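Local coordinates for protein inulin fructotransferase (Bacillus sp. snu-7, PDB 2INV) that catalyses intramolecular fructosyl transfer on inulin, cutting units from the chain and releasing them as a cyclic difructose anhydride, at residues 291-296 with 329-334; 351-356 with 375-380; 40-45 with 74-79; 67-72 with 115-120. All coordinates share one frame; numbering follows the deposited sequence.

Interaction 1: 291-296 with 329-334; sequences ITANHI and ISDNLF
N294 and N332 form successive rungs of an asparagine ladder where residues 291-296 and 329-334, parallel and in register, turn the same corner on neighbouring coils of a right-handed beta-helix. The two amides lie side by side, pointing the same way, with their planes 15° apart. N332 uses both ends of its amide: OD1 accepts N294 N at 3.0 Å in its carbonyl plane, while ND2 reaches I291 O at 3.2 Å, approaching from above the carbonyl plane of I291. I291 O also accepts S330 N at 3.0 Å, so two donors grip it. N332 CG sits beside its own backbone N (chi1 -64°), which brings the amide in under the bend of the preceding coil. Replacing N332 by an alanine would probably leave N294 N without its acceptor and the bend between I291 and N294 less firmly held. Past the corner, L333 N bonds to N294 O at 3.0 Å and I296 N to L333 O at 2.8 Å. I296 CD1 meets the face of the F334 ring, 4.0 Å from its centroid, in a CH-pi contact. The ladder runs on through N294 to V267 and N270 and through N332 to N366. On the same chain, F334 packs against strands 351-357 and 362-370, whereas T292 and S330 each bond to D331 of the third subunit.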
loop_
_atom_site.group_PDB
_atom_site.type_symbol
_atom_site.label_atom_id
_atom_site.label_comp_id
_atom_site.label_asym_id
_atom_site.label_seq_id
_atom_site.Cartn_x
_atom_site.Cartn_y
_atom_site.Cartn_z
ATOM N N ILE A 291 -5.783 17.074 -0.327
ATOM C CA ILE A 291 -6.859 16.159 0.042
ATOM C C ILE A 291 -7.511 15.848 -1.290
ATOM O O ILE A 291 -8.318 16.630 -1.789
ATOM C CB ILE A 291 -7.877 16.844 0.951
ATOM C CG1 ILE A 291 -7.138 17.617 2.046
ATOM C CG2 ILE A 291 -8.811 15.804 1.559
ATOM C CD1 ILE A 291 -6.408 16.744 3.017
ATOM N N THR A 292 -7.175 14.701 -1.863
ATOM C CA THR A 292 -7.708 14.369 -3.168
ATOM C C THR A 292 -7.948 12.885 -3.386
ATOM O O THR A 292 -7.377 12.045 -2.690
ATOM C CB THR A 292 -6.735 14.893 -4.238
ATOM O OG1 THR A 292 -7.348 14.853 -5.529
ATOM C CG2 THR A 292 -5.461 14.051 -4.253
ATOM N N ALA A 293 -8.792 12.576 -4.368
ATOM C CA ALA A 293 -9.106 11.193 -4.716
ATOM C C ALA A 293 -9.619 10.354 -3.543
ATOM O O ALA A 293 -9.291 9.169 -3.433
ATOM C CB ALA A 293 -7.878 10.529 -5.322
ATOM N N ASN A 294 -10.435 10.956 -2.684
ATOM C CA ASN A 294 -10.985 10.246 -1.531
ATOM C C ASN A 294 -12.494 10.100 -1.665
ATOM O O ASN A 294 -13.163 10.962 -2.239
ATOM C CB ASN A 294 -10.714 11.018 -0.234
ATOM C CG ASN A 294 -9.239 11.179 0.058
ATOM O OD1 ASN A 294 -8.547 10.219 0.406
ATOM N ND2 ASN A 294 -8.743 12.401 -0.098
ATOM N N HIS A 295 -13.033 9.008 -1.137
ATOM C CA HIS A 295 -14.477 8.821 -1.161
ATOM C C HIS A 295 -14.955 9.173 0.231
ATOM O O HIS A 295 -14.591 8.524 1.212
ATOM C CB HIS A 295 -14.879 7.388 -1.484
ATOM C CG HIS A 295 -16.328 7.241 -1.829
ATOM N ND1 HIS A 295 -17.334 7.343 -0.892
ATOM C CD2 HIS A 295 -16.933 6.925 -2.997
ATOM C CE1 HIS A 295 -18.496 7.086 -1.467
ATOM N NE2 HIS A 295 -18.279 6.828 -2.744
ATOM N N ILE A 296 -15.771 10.214 0.306
ATOM C CA ILE A 296 -16.271 10.704 1.578
ATOM C C ILE A 296 -17.775 10.513 1.702
ATOM O O ILE A 296 -18.562 11.214 1.071
ATOM C CB ILE A 296 -15.883 12.182 1.716
ATOM C CG1 ILE A 296 -14.393 12.319 1.380
ATOM C CG2 ILE A 296 -16.171 12.689 3.117
ATOM C CD1 ILE A 296 -13.928 13.723 1.127
ATOM N N ILE A 329 -8.425 20.739 -2.008
ATOM C CA ILE A 329 -9.413 19.689 -1.817
ATOM C C ILE A 329 -10.038 19.440 -3.184
ATOM O O ILE A 329 -10.882 20.223 -3.639
ATOM C CB ILE A 329 -10.503 20.129 -0.814
ATOM C CG1 ILE A 329 -9.851 20.600 0.487
ATOM C CG2 ILE A 329 -11.458 18.983 -0.537
ATOM C CD1 ILE A 329 -9.493 22.075 0.503
ATOM N N SER A 330 -9.635 18.353 -3.838
ATOM C CA SER A 330 -10.150 18.067 -5.167
ATOM C C SER A 330 -10.335 16.592 -5.474
ATOM O O SER A 330 -9.912 15.719 -4.714
ATOM C CB SER A 330 -9.203 18.670 -6.205
ATOM O OG SER A 330 -7.893 18.148 -6.030
ATOM N N ASP A 331 -10.967 16.337 -6.614
ATOM C CA ASP A 331 -11.213 14.988 -7.086
ATOM C C ASP A 331 -11.717 14.048 -5.990
ATOM O O ASP A 331 -11.251 12.916 -5.873
ATOM C CB ASP A 331 -9.931 14.439 -7.707
ATOM C CG ASP A 331 -10.158 13.163 -8.467
ATOM O OD1 ASP A 331 -11.176 13.075 -9.183
ATOM O OD2 ASP A 331 -9.310 12.254 -8.370
ATOM N N ASN A 332 -12.669 14.533 -5.194
ATOM C CA ASN A 332 -13.265 13.751 -4.104
ATOM C C ASN A 332 -14.737 13.480 -4.420
ATOM O O ASN A 332 -15.379 14.285 -5.100
ATOM C CB ASN A 332 -13.188 14.527 -2.782
ATOM C CG ASN A 332 -11.763 14.762 -2.314
ATOM O OD1 ASN A 332 -10.999 13.817 -2.106
ATOM N ND2 ASN A 332 -11.400 16.031 -2.137
ATOM N N LEU A 333 -15.271 12.356 -3.938
ATOM C CA LEU A 333 -16.680 12.039 -4.167
ATOM C C LEU A 333 -17.417 12.035 -2.829
ATOM O O LEU A 333 -17.118 11.225 -1.954
ATOM C CB LEU A 333 -16.830 10.673 -4.859
ATOM C CG LEU A 333 -18.193 10.375 -5.521
ATOM C CD1 LEU A 333 -18.121 9.060 -6.284
ATOM C CD2 LEU A 333 -19.303 10.325 -4.483
ATOM N N PHE A 334 -18.370 12.954 -2.678
ATOM C CA PHE A 334 -19.150 13.058 -1.450
ATOM C C PHE A 334 -20.533 12.421 -1.586
ATOM O O PHE A 334 -21.349 12.856 -2.396
ATOM C CB PHE A 334 -19.340 14.525 -1.043
ATOM C CG PHE A 334 -18.066 15.242 -0.685
ATOM C CD1 PHE A 334 -17.177 15.646 -1.675
ATOM C CD2 PHE A 334 -17.768 15.532 0.642
ATOM C CE1 PHE A 334 -16.012 16.333 -1.357
ATOM C CE2 PHE A 334 -16.600 16.220 0.976
ATOM C CZ PHE A 334 -15.725 16.620 -0.021
#

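Interaction 2: 351-356 with 375-380; sequences TQILIA and QHVVLD
V378 of 375-380 is met by two side chains of 351-356, before and after the Q352 corner, one at each methyl. T351 crosses it at about a right angle and sets CG2 against V378 CG2 at 3.6 Å; L354 comes in at a slant and brings CD1 to V378 CG1 at 3.7 Å. The leucine can do this because its CG swings opposite the backbone N (chi1 172°), carrying CD1 over the neighbouring strand, where it also lies 3.4 Å from V378 O. On the other face, I355 and L379 run side by side in the same direction, with I355 CG1 3.7 Å from L379 CD1, and I353 and V377 form a looser pair. Such like-on-like stacking of aliphatic side chains is a hallmark of the parallel beta-helix, in which residues at the same place on successive coils pile up. Here the piles are spaced by backbone bonds, among them V378 N to I353 O at 2.7 Å and the nearly straight I355 N to V378 O (175°). I353 also packs on I329 and V363, and V377 on V363. D380 N bonds to I355 O at 3.1 Å, and the D380 carboxylate turns to S382 N.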
loop_
_atom_site.group_PDB
_atom_site.type_symbol
_atom_site.label_atom_id
_atom_site.label_comp_id
_atom_site.label_asym_id
_atom_site.label_seq_id
_atom_site.Cartn_x
_atom_site.Cartn_y
_atom_site.Cartn_z
ATOM N N THR A 351 -23.587 21.059 4.840
ATOM C CA THR A 351 -22.424 21.611 4.151
ATOM C C THR A 351 -21.415 20.510 3.884
ATOM O O THR A 351 -20.926 19.878 4.816
ATOM C CB THR A 351 -21.728 22.705 4.992
ATOM O OG1 THR A 351 -22.620 23.810 5.192
ATOM C CG2 THR A 351 -20.463 23.198 4.294
ATOM N N GLN A 352 -21.122 20.261 2.614
ATOM C CA GLN A 352 -20.156 19.231 2.277
ATOM C C GLN A 352 -18.759 19.735 2.596
ATOM O O GLN A 352 -18.015 19.108 3.358
ATOM C CB GLN A 352 -20.243 18.852 0.795
ATOM C CG GLN A 352 -21.554 18.156 0.379
ATOM C CD GLN A 352 -21.988 17.066 1.334
ATOM O OE1 GLN A 352 -21.209 16.164 1.680
ATOM N NE2 GLN A 352 -23.251 17.134 1.757
ATOM N N ILE A 353 -18.393 20.869 2.010
ATOM C CA ILE A 353 -17.070 21.430 2.258
ATOM C C ILE A 353 -17.132 22.843 2.829
ATOM O O ILE A 353 -17.715 23.752 2.236
ATOM C CB ILE A 353 -16.214 21.444 0.975
ATOM C CG1 ILE A 353 -15.960 20.009 0.524
ATOM C CG2 ILE A 353 -14.892 22.161 1.227
ATOM C CD1 ILE A 353 -15.315 19.888 -0.839
ATOM N N LEU A 354 -16.538 23.016 4.005
ATOM C CA LEU A 354 -16.504 24.315 4.658
ATOM C C LEU A 354 -15.078 24.808 4.807
ATOM O O LEU A 354 -14.214 24.141 5.387
ATOM C CB LEU A 354 -17.159 24.271 6.043
ATOM C CG LEU A 354 -16.981 25.558 6.852
ATOM C CD1 LEU A 354 -17.694 26.707 6.152
ATOM C CD2 LEU A 354 -17.531 25.361 8.255
ATOM N N ILE A 355 -14.857 25.999 4.277
ATOM C CA ILE A 355 -13.568 26.651 4.334
ATOM C C ILE A 355 -13.772 27.711 5.421
ATOM O O ILE A 355 -14.187 28.837 5.159
ATOM C CB ILE A 355 -13.235 27.243 2.939
ATOM C CG1 ILE A 355 -13.362 26.133 1.883
ATOM C CG2 ILE A 355 -11.837 27.822 2.908
ATOM C CD1 ILE A 355 -12.419 24.950 2.101
ATOM N N ALA A 356 -13.506 27.290 6.655
ATOM C CA ALA A 356 -13.669 28.092 7.870
ATOM C C ALA A 356 -12.911 29.401 7.916
ATOM O O ALA A 356 -13.398 30.398 8.454
ATOM C CB ALA A 356 -13.289 27.245 9.085
ATOM N N GLN A 375 -25.256 22.482 0.514
ATOM C CA GLN A 375 -24.302 23.452 0.011
ATOM C C GLN A 375 -23.004 22.665 -0.110
ATOM O O GLN A 375 -22.399 22.281 0.902
ATOM C CB GLN A 375 -24.138 24.636 0.971
ATOM C CG GLN A 375 -25.278 25.670 0.913
ATOM C CD GLN A 375 -25.630 26.110 -0.498
ATOM O OE1 GLN A 375 -26.626 25.654 -1.067
ATOM N NE2 GLN A 375 -24.816 27.000 -1.070
ATOM N N HIS A 376 -22.612 22.399 -1.354
ATOM C CA HIS A 376 -21.407 21.642 -1.649
ATOM C C HIS A 376 -20.174 22.304 -1.064
ATOM O O HIS A 376 -19.266 21.635 -0.564
ATOM C CB HIS A 376 -21.239 21.512 -3.159
ATOM C CG HIS A 376 -22.337 20.750 -3.823
ATOM N ND1 HIS A 376 -22.243 20.287 -5.117
ATOM C CD2 HIS A 376 -23.557 20.371 -3.373
ATOM C CE1 HIS A 376 -23.357 19.656 -5.436
ATOM N NE2 HIS A 376 -24.171 19.692 -4.397
ATOM N N VAL A 377 -20.135 23.625 -1.151
ATOM C CA VAL A 377 -19.001 24.354 -0.631
ATOM C C VAL A 377 -19.451 25.652 -0.002
ATOM O O VAL A 377 -20.283 26.374 -0.549
ATOM C CB VAL A 377 -17.981 24.664 -1.748
ATOM C CG1 VAL A 377 -16.747 25.317 -1.153
ATOM C CG2 VAL A 377 -17.616 23.393 -2.488
ATOM N N VAL A 378 -18.902 25.937 1.168
ATOM C CA VAL A 378 -19.223 27.164 1.865
ATOM C C VAL A 378 -17.914 27.814 2.253
ATOM O O VAL A 378 -17.051 27.198 2.874
ATOM C CB VAL A 378 -20.039 26.920 3.145
ATOM C CG1 VAL A 378 -20.184 28.221 3.931
ATOM C CG2 VAL A 378 -21.415 26.383 2.797
ATOM N N LEU A 379 -17.763 29.064 1.856
ATOM C CA LEU A 379 -16.570 29.820 2.181
ATOM C C LEU A 379 -17.021 30.847 3.194
ATOM O O LEU A 379 -17.876 31.692 2.920
ATOM C CB LEU A 379 -16.000 30.508 0.946
ATOM C CG LEU A 379 -15.674 29.702 -0.356
ATOM C CD1 LEU A 379 -14.594 28.897 -0.310
ATOM C CD2 LEU A 379 -16.715 29.082 -0.966
ATOM N N ASP A 380 -16.444 30.745 4.379
ATOM C CA ASP A 380 -16.771 31.625 5.482
ATOM C C ASP A 380 -16.214 33.034 5.249
ATOM O O ASP A 380 -15.198 33.206 4.568
ATOM C CB ASP A 380 -16.231 30.992 6.754
ATOM C CG ASP A 380 -16.611 31.749 7.992
ATOM O OD1 ASP A 380 -17.591 31.373 8.672
ATOM O OD2 ASP A 380 -15.903 32.730 8.300
#

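Interaction 3: 40-45 with 74-79; sequences DIIADI and VVDVSY
I42 is the main knob of this contact: from helix 30-48 it pushes into a shallow hollow along residues 74-77, at the end of strand 73-75. Its two arms divide the work. The longer one, CG1 to CD1, runs out to the strand, where CD1 lies 3.4 Å from V74 O and 4.1 Å from V75 CG2, so a single methyl rests on a carbonyl oxygen and a valine branch together. The shorter arm, CG2, stands opposite the backbone N and leans toward the loop, approaching D76 OD1 to 3.6 Å and V77 CG1 to 4.4 Å. I42 and D76 cross at a slant rather than lying alongside. One helical turn further on, I45 offers a second, smaller bump: its CG2 faces V77 CG2 at 4.5 Å, a loose approach. V77 is thus a bump of its own, with one methyl facing each isoleucine. V75 pairs through its backbone with L126 and K128 on one edge of its strand, and V74 O looks out from the other edge toward the helix, which packs here across the N-terminal end of the beta-helix. On the neighbouring side of the same helix, I41 and I45 pack on strands 14-16 and 58-62. No hydrogen bond joins residues 40-45 to 74-79, so the fit rests on van der Waals contact alone, of methyls with valine branches and with two oxygens. Polar ties lie at its margins: N39 OD1 accepts V74 N, and D76 OD2 forms a salt bridge with K46, which probably steadies the carboxylate beside the I42 methyl.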
loop_
_atom_site.group_PDB
_atom_site.type_symbol
_atom_site.label_atom_id
_atom_site.label_comp_id
_atom_site.label_asym_id
_atom_site.label_seq_id
_atom_site.Cartn_x
_atom_site.Cartn_y
_atom_site.Cartn_z
ATOM N N ASP A 40 11.345 -8.755 31.709
ATOM C CA ASP A 40 12.524 -9.524 32.100
ATOM C C ASP A 40 13.358 -9.848 30.868
ATOM O O ASP A 40 14.583 -9.929 30.960
ATOM C CB ASP A 40 12.153 -10.822 32.825
ATOM C CG ASP A 40 13.354 -11.478 33.498
ATOM O OD1 ASP A 40 13.934 -10.867 34.421
ATOM O OD2 ASP A 40 13.721 -12.603 33.107
ATOM N N ILE A 41 12.710 -10.037 29.718
ATOM C CA ILE A 41 13.472 -10.320 28.506
ATOM C C ILE A 41 14.279 -9.085 28.119
ATOM O O ILE A 41 15.464 -9.182 27.836
ATOM C CB ILE A 41 12.568 -10.722 27.318
ATOM C CG1 ILE A 41 12.017 -12.135 27.534
ATOM C CG2 ILE A 41 13.370 -10.675 26.026
ATOM C CD1 ILE A 41 10.883 -12.504 26.602
ATOM N N ILE A 42 13.636 -7.922 28.113
ATOM C CA ILE A 42 14.337 -6.688 27.766
ATOM C C ILE A 42 15.490 -6.481 28.740
ATOM O O ILE A 42 16.539 -5.953 28.367
ATOM C CB ILE A 42 13.416 -5.450 27.832
ATOM C CG1 ILE A 42 12.331 -5.553 26.762
ATOM C CG2 ILE A 42 14.241 -4.177 27.607
ATOM C CD1 ILE A 42 11.266 -4.478 26.854
ATOM N N ALA A 43 15.296 -6.905 29.987
ATOM C CA ALA A 43 16.335 -6.769 30.993
ATOM C C ALA A 43 17.510 -7.670 30.625
ATOM O O ALA A 43 18.657 -7.330 30.889
ATOM C CB ALA A 43 15.787 -7.134 32.370
ATOM N N ASP A 44 17.229 -8.811 30.004
ATOM C CA ASP A 44 18.297 -9.726 29.612
ATOM C C ASP A 44 19.034 -9.195 28.390
ATOM O O ASP A 44 20.230 -9.433 28.228
ATOM C CB ASP A 44 17.754 -11.119 29.290
ATOM C CG ASP A 44 18.861 -12.098 28.918
ATOM O OD1 ASP A 44 19.636 -12.503 29.815
ATOM O OD2 ASP A 44 18.965 -12.451 27.724
ATOM N N ILE A 45 18.315 -8.481 27.530
ATOM C CA ILE A 45 18.905 -7.914 26.326
ATOM C C ILE A 45 19.902 -6.843 26.748
ATOM O O ILE A 45 21.030 -6.800 26.249
ATOM C CB ILE A 45 17.828 -7.274 25.431
ATOM C CG1 ILE A 45 16.869 -8.357 24.930
ATOM C CG2 ILE A 45 18.480 -6.550 24.253
ATOM C CD1 ILE A 45 15.695 -7.819 24.132
ATOM N N VAL A 74 8.053 -1.453 29.437
ATOM C CA VAL A 74 8.798 -0.270 29.058
ATOM C C VAL A 74 9.864 -0.701 28.064
ATOM O O VAL A 74 10.765 -1.475 28.386
ATOM C CB VAL A 74 9.430 0.386 30.296
ATOM C CG1 VAL A 74 10.360 1.504 29.887
ATOM C CG2 VAL A 74 8.322 0.932 31.194
ATOM N N VAL A 75 9.723 -0.216 26.839
ATOM C CA VAL A 75 10.646 -0.541 25.770
ATOM C C VAL A 75 11.645 0.578 25.592
ATOM O O VAL A 75 11.306 1.681 25.169
ATOM C CB VAL A 75 9.894 -0.787 24.445
ATOM C CG1 VAL A 75 10.880 -1.109 23.336
ATOM C CG2 VAL A 75 8.900 -1.922 24.630
ATOM N N ASP A 76 12.893 0.277 25.920
ATOM C CA ASP A 76 13.954 1.260 25.812
ATOM C C ASP A 76 15.165 0.770 25.031
ATOM O O ASP A 76 16.273 1.233 25.253
ATOM C CB ASP A 76 14.368 1.724 27.211
ATOM C CG ASP A 76 14.939 0.603 28.046
ATOM O OD1 ASP A 76 14.599 -0.577 27.795
ATOM O OD2 ASP A 76 15.719 0.892 28.974
ATOM N N VAL A 77 14.960 -0.186 24.139
ATOM C CA VAL A 77 16.055 -0.627 23.322
ATOM C C VAL A 77 15.678 -0.443 21.871
ATOM O O VAL A 77 14.548 -0.725 21.458
ATOM C CB VAL A 77 16.486 -2.081 23.622
ATOM C CG1 VAL A 77 15.360 -3.022 23.527
ATOM C CG2 VAL A 77 17.550 -2.487 22.615
ATOM N N SER A 78 16.637 0.071 21.115
ATOM C CA SER A 78 16.445 0.308 19.713
ATOM C C SER A 78 16.457 -0.985 18.943
ATOM O O SER A 78 17.133 -1.949 19.318
ATOM C CB SER A 78 17.538 1.230 19.181
ATOM O OG SER A 78 17.226 2.591 19.447
ATOM N N TYR A 79 15.697 -0.985 17.856
ATOM C CA TYR A 79 15.606 -2.135 16.970
ATOM C C TYR A 79 14.982 -3.362 17.660
ATOM O O TYR A 79 15.355 -4.501 17.380
ATOM C CB TYR A 79 17.004 -2.481 16.421
ATOM C CG TYR A 79 17.941 -1.289 16.203
ATOM C CD1 TYR A 79 17.668 -0.300 15.247
ATOM C CD2 TYR A 79 19.131 -1.176 16.932
ATOM C CE1 TYR A 79 18.573 0.762 15.026
ATOM C CE2 TYR A 79 20.028 -0.125 16.713
ATOM C CZ TYR A 79 19.743 0.838 15.762
ATOM O OH TYR A 79 20.643 1.866 15.559
#

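Interaction 4: 67-72 with 115-120; sequences YDLHTQ and VLTSPS
D68 opens the contact by setting its carboxylate against a methyl: L116 CD1 lies 3.5 Å from D68 CG. The acid's polar partner is R114, which forms a salt bridge with OD1, so the leucine packs on a group already held by a charge. L69 follows with the one direct hydrogen bond between the segments, L116 N to L69 O at 2.8 Å, part of a short parallel pairing with V115. Its side chain takes the other face of the strand, where CD2 meets T117 CG2 at 3.6 Å; the threonine's hydroxyl is bonded to P122 O. H70 then folds its ring back over L116. With CG beside the backbone N (chi1 -77°), the imidazole presents a face to L116 CD1, which stands 4.2 Å from the ring centroid in a CH-pi contact. L116 CD1 therefore touches both carboxylate and ring. Water extends the pairing where the backbones diverge. One molecule, in the plane of the ring at its edge, lies 2.7 Å from H70 ND1 and donates to L116 O at 2.6 Å. Two others donate to H70 O, at 3.1 Å and 2.7 Å, the first accepting from S118 N and the second bonded to S118 OG. These bridges carry the link between neighbouring coils of the beta-helix onto an exposed loop. Around it, L69 packs on I34 of helix 30-48, D33 of that helix is hydrogen-bonded to H70 N and to T71 OG1, V115 rests on A124 of strand 123-127, and L116 touches V148 in a loop.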
loop_
_atom_site.group_PDB
_atom_site.type_symbol
_atom_site.label_atom_id
_atom_site.label_comp_id
_atom_site.label_asym_id
_atom_site.label_seq_id
_atom_site.Cartn_x
_atom_site.Cartn_y
_atom_site.Cartn_z
ATOM N N TYR A 67 -2.948 -14.333 26.475
ATOM C CA TYR A 67 -2.002 -13.843 27.480
ATOM C C TYR A 67 -2.513 -12.594 28.203
ATOM O O TYR A 67 -2.947 -11.633 27.566
ATOM C CB TYR A 67 -0.661 -13.500 26.824
ATOM C CG TYR A 67 -0.125 -14.567 25.905
ATOM C CD1 TYR A 67 0.536 -15.684 26.408
ATOM C CD2 TYR A 67 -0.285 -14.462 24.526
ATOM C CE1 TYR A 67 1.026 -16.674 25.557
ATOM C CE2 TYR A 67 0.200 -15.441 23.666
ATOM C CZ TYR A 67 0.854 -16.543 24.187
ATOM O OH TYR A 67 1.329 -17.511 23.340
ATOM N N ASP A 68 -2.445 -12.613 29.533
ATOM C CA ASP A 68 -2.872 -11.484 30.368
ATOM C C ASP A 68 -1.700 -10.544 30.637
ATOM O O ASP A 68 -0.611 -10.997 30.989
ATOM C CB ASP A 68 -3.386 -11.967 31.728
ATOM C CG ASP A 68 -4.819 -12.466 31.689
ATOM O OD1 ASP A 68 -5.429 -12.495 30.599
ATOM O OD2 ASP A 68 -5.342 -12.809 32.772
ATOM N N LEU A 69 -1.917 -9.242 30.480
ATOM C CA LEU A 69 -0.853 -8.287 30.761
ATOM C C LEU A 69 -1.281 -7.388 31.914
ATOM O O LEU A 69 -2.184 -6.554 31.764
ATOM C CB LEU A 69 -0.524 -7.424 29.534
ATOM C CG LEU A 69 0.709 -6.519 29.686
ATOM C CD1 LEU A 69 1.443 -6.439 28.365
ATOM C CD2 LEU A 69 0.307 -5.132 30.168
ATOM N N HIS A 70 -0.644 -7.574 33.066
ATOM C CA HIS A 70 -0.948 -6.771 34.235
ATOM C C HIS A 70 0.144 -5.698 34.369
ATOM O O HIS A 70 -0.147 -4.557 34.720
ATOM C CB HIS A 70 -0.995 -7.657 35.492
ATOM C CG HIS A 70 -2.248 -8.466 35.634
ATOM N ND1 HIS A 70 -3.398 -7.976 36.217
ATOM C CD2 HIS A 70 -2.523 -9.751 35.292
ATOM C CE1 HIS A 70 -4.322 -8.920 36.232
ATOM N NE2 HIS A 70 -3.817 -10.006 35.677
ATOM N N THR A 71 1.393 -6.059 34.065
ATOM C CA THR A 71 2.529 -5.134 34.173
ATOM C C THR A 71 2.936 -4.428 32.875
ATOM O O THR A 71 3.280 -5.067 31.881
ATOM C CB THR A 71 3.779 -5.853 34.711
ATOM O OG1 THR A 71 3.474 -6.466 35.969
ATOM C CG2 THR A 71 4.912 -4.852 34.920
ATOM N N GLN A 72 2.938 -3.098 32.918
ATOM C CA GLN A 72 3.303 -2.260 31.771
ATOM C C GLN A 72 4.721 -2.523 31.282
ATOM O O GLN A 72 5.667 -2.544 32.079
ATOM C CB GLN A 72 3.172 -0.773 32.139
ATOM C CG GLN A 72 3.794 0.191 31.122
ATOM C CD GLN A 72 3.928 1.602 31.653
ATOM O OE1 GLN A 72 4.875 1.922 32.381
ATOM N NE2 GLN A 72 2.972 2.459 31.294
ATOM N N VAL A 115 -4.919 -6.609 27.745
ATOM C CA VAL A 115 -4.385 -5.484 28.478
ATOM C C VAL A 115 -5.210 -5.268 29.739
ATOM O O VAL A 115 -6.365 -4.840 29.677
ATOM C CB VAL A 115 -4.431 -4.235 27.581
ATOM C CG1 VAL A 115 -3.867 -3.033 28.308
ATOM C CG2 VAL A 115 -3.650 -4.504 26.304
ATOM N N LEU A 116 -4.610 -5.578 30.883
ATOM C CA LEU A 116 -5.276 -5.429 32.170
ATOM C C LEU A 116 -4.423 -4.496 33.026
ATOM O O LEU A 116 -4.148 -4.776 34.196
ATOM C CB LEU A 116 -5.400 -6.796 32.848
ATOM C CG LEU A 116 -6.039 -7.859 31.957
ATOM C CD1 LEU A 116 -5.872 -9.230 32.589
ATOM C CD2 LEU A 116 -7.507 -7.527 31.753
ATOM N N THR A 117 -4.010 -3.387 32.427
ATOM C CA THR A 117 -3.170 -2.423 33.101
ATOM C C THR A 117 -3.829 -1.612 34.198
ATOM O O THR A 117 -5.027 -1.350 34.182
ATOM C CB THR A 117 -2.536 -1.461 32.085
ATOM O OG1 THR A 117 -3.552 -0.944 31.220
ATOM C CG2 THR A 117 -1.481 -2.175 31.260
ATOM N N SER A 118 -3.000 -1.206 35.151
ATOM C CA SER A 118 -3.428 -0.411 36.296
ATOM C C SER A 118 -3.372 1.072 35.929
ATOM O O SER A 118 -2.594 1.482 35.064
ATOM C CB SER A 118 -2.493 -0.661 37.485
ATOM O OG SER A 118 -2.503 -2.038 37.856
ATOM N N PRO A 119 -4.220 1.891 36.562
ATOM C CA PRO A 119 -4.255 3.334 36.299
ATOM C C PRO A 119 -2.873 4.010 36.228
ATOM O O PRO A 119 -2.623 4.827 35.333
ATOM C CB PRO A 119 -5.085 3.857 37.453
ATOM C CG PRO A 119 -6.124 2.792 37.583
ATOM C CD PRO A 119 -5.335 1.489 37.442
ATOM N N SER A 120 -1.982 3.651 37.155
ATOM C CA SER A 120 -0.642 4.231 37.225
ATOM C C SER A 120 0.304 3.882 36.072
ATOM O O SER A 120 1.391 4.468 35.952
ATOM C CB SER A 120 0.006 3.849 38.556
ATOM O OG SER A 120 -0.094 2.463 38.799
HETATM O O HOH W 1 -0.244 -1.499 34.730
HETATM O O HOH W 2 -3.904 -5.373 36.735
HETATM O O HOH W 3 -1.462 -4.314 37.111
#

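Overall arrangement
The four contacts fall into two pairs on opposite sides of the chain's centre. Interactions 1 and 2 are nearby steps of the coil stack, centres 14 Å apart, and touch where F334 CZ meets I353 CD1 at 3.4 Å. Interactions 3 and 4 interleave along the chain, their segments adjoining in sequence and their centres 18 Å apart. Between the pairs lie about 41 to 50 Å, centre to centre. None of the four contains a residue of the glycan pockets. Interaction 1 approaches bound molecules, with the N294 side chain about 10 Å from a phosphonate and that of H295 about 13 Å from a fructose; interactions 1 and 3 both touch the third subunit.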